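Local structure of arginine kinase (Cydia pomonella granulosis virus, 6VVG) at residues 195-198 and 199-203. The protein probably acts as a viral serine/threonine protein kinase that binds ATP, with adenosine monophosphate bound in its nucleotide pocket. Numbering follows the deposited sequence.
Sequences DWWA and VGVVA
With CG anti to the carbonyl carbon (chi1 -65°), Trp-196 lays its indole beside Val-199, whereas Trp-197, whose CG is trans to the backbone N (chi1 179°), sends its ring to Val-201. Both pairs lie on one buried helix, 192-208, the alpha-F helix at the centre of the C-terminal lobe of the protein kinase fold. Trp-196 and Val-199, three residues apart, point the same way; methyl CG2 of Val-199 sits at the indole edge, near its plane, 3.9 Å from CE3. Trp-197 and Val-201 are an i/i+4 pair whose side chains run at a slant to each other, Val-201 CG2 reaching the pyrrole part of the ring at 3.9 Å from NE1. Four helical backbone bonds, each from the N of residue i+4 to the O of residue i, cross between 195-198 and 199-203. Val-199 N gives a fairly straight bond to Asp-195 O (2.8 Å), Gly-200 N binds Trp-196 O from a position tilted off the carbonyl plane, and Val-201 N meets Trp-197 O within it at 3.0 Å. The two indoles face different parts of the lobe. Trp-196 and Val-199 pack on Leu-129 of helix 115-133, and Trp-196 also meets His-133 edge-to-face; Trp-197 touches Tyr-235, Phe-213 and Arg-264. The buried carboxylate of Asp-195 corresponds to the alpha-F aspartate that, as in other protein kinases, binds the backbone of the catalytic loop: OD1 is hydrogen-bonded to the backbone N of Asn-140, OD2 to the backbone N of His-139 and to the imidazole NE2 of His-133. One residue beyond Val-201, Val-202 N donates to Ala-198 O at 2.9 Å and 170°, while methyl CG2 of Val-202 lies 3.2 Å from that same Ala-198 O.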
loop_
_atom_site.group_PDB
_atom_site.type_symbol
_atom_site.label_atom_id
_atom_site.label_comp_id
_atom_site.label_asym_id
_atom_site.label_seq_id
_atom_site.Cartn_x
_atom_site.Cartn_y
_atom_site.Cartn_z
ATOM N N ASP A 195 5.202 -6.401 14.505
ATOM C CA ASP A 195 4.132 -7.386 14.601
ATOM C C ASP A 195 4.530 -8.542 15.508
ATOM O O ASP A 195 3.719 -9.020 16.310
ATOM C CB ASP A 195 3.773 -7.905 13.207
ATOM C CG ASP A 195 2.885 -6.947 12.430
ATOM O OD1 ASP A 195 2.368 -5.986 13.032
ATOM O OD2 ASP A 195 2.702 -7.162 11.214
ATOM N N TRP A 196 5.774 -9.012 15.392
ATOM C CA TRP A 196 6.189 -10.174 16.170
ATOM C C TRP A 196 6.157 -9.878 17.663
ATOM O O TRP A 196 5.781 -10.743 18.462
ATOM C CB TRP A 196 7.580 -10.629 15.728
ATOM C CG TRP A 196 7.597 -11.116 14.305
ATOM C CD1 TRP A 196 8.553 -10.870 13.363
ATOM C CD2 TRP A 196 6.600 -11.922 13.662
ATOM N NE1 TRP A 196 8.216 -11.480 12.179
ATOM C CE2 TRP A 196 7.021 -12.131 12.335
ATOM C CE3 TRP A 196 5.394 -12.495 14.082
ATOM C CZ2 TRP A 196 6.279 -12.883 11.427
ATOM C CZ3 TRP A 196 4.659 -13.237 13.178
ATOM C CH2 TRP A 196 5.106 -13.428 11.867
ATOM N N TRP A 197 6.544 -8.665 18.060
ATOM C CA TRP A 197 6.452 -8.291 19.470
ATOM C C TRP A 197 5.007 -8.345 19.949
ATOM O O TRP A 197 4.712 -8.898 21.015
ATOM C CB TRP A 197 7.036 -6.894 19.685
ATOM C CG TRP A 197 6.953 -6.414 21.101
ATOM C CD1 TRP A 197 5.900 -5.775 21.690
ATOM C CD2 TRP A 197 7.969 -6.523 22.104
ATOM N NE1 TRP A 197 6.196 -5.485 23.000
ATOM C CE2 TRP A 197 7.461 -5.934 23.280
ATOM C CE3 TRP A 197 9.256 -7.065 22.124
ATOM C CZ2 TRP A 197 8.197 -5.869 24.459
ATOM C CZ3 TRP A 197 9.986 -7.000 23.297
ATOM C CH2 TRP A 197 9.454 -6.405 24.448
ATOM N N ALA A 198 4.089 -7.775 19.167
ATOM C CA ALA A 198 2.675 -7.834 19.525
ATOM C C ALA A 198 2.190 -9.276 19.597
ATOM O O ALA A 198 1.395 -9.628 20.476
ATOM C CB ALA A 198 1.845 -7.036 18.520
ATOM N N VAL A 199 2.650 -10.125 18.676
ATOM C CA VAL A 199 2.326 -11.546 18.768
ATOM C C VAL A 199 2.796 -12.104 20.104
ATOM O O VAL A 199 2.091 -12.885 20.754
ATOM C CB VAL A 199 2.944 -12.320 17.588
ATOM C CG1 VAL A 199 2.866 -13.820 17.852
ATOM C CG2 VAL A 199 2.245 -11.959 16.288
ATOM N N GLY A 200 3.994 -11.709 20.534
ATOM C CA GLY A 200 4.486 -12.153 21.826
ATOM C C GLY A 200 3.574 -11.751 22.967
ATOM O O GLY A 200 3.310 -12.543 23.874
ATOM N N VAL A 201 3.078 -10.512 22.943
ATOM C CA VAL A 201 2.158 -10.081 23.990
ATOM C C VAL A 201 0.874 -10.899 23.934
ATOM O O VAL A 201 0.360 -11.351 24.965
ATOM C CB VAL A 201 1.872 -8.573 23.871
ATOM C CG1 VAL A 201 0.855 -8.146 24.928
ATOM C CG2 VAL A 201 3.159 -7.770 24.001
ATOM N N VAL A 202 0.335 -11.099 22.731
ATOM C CA VAL A 202 -0.867 -11.913 22.582
ATOM C C VAL A 202 -0.629 -13.317 23.122
ATOM O O VAL A 202 -1.478 -13.878 23.824
ATOM C CB VAL A 202 -1.312 -11.945 21.108
ATOM C CG1 VAL A 202 -2.454 -12.929 20.915
ATOM C CG2 VAL A 202 -1.706 -10.554 20.642
ATOM N N ALA A 203 0.525 -13.908 22.799
ATOM C CA ALA A 203 0.815 -15.265 23.253
ATOM C C ALA A 203 0.874 -15.324 24.773
ATOM O O ALA A 203 0.314 -16.232 25.398
ATOM C CB ALA A 203 2.129 -15.750 22.635
#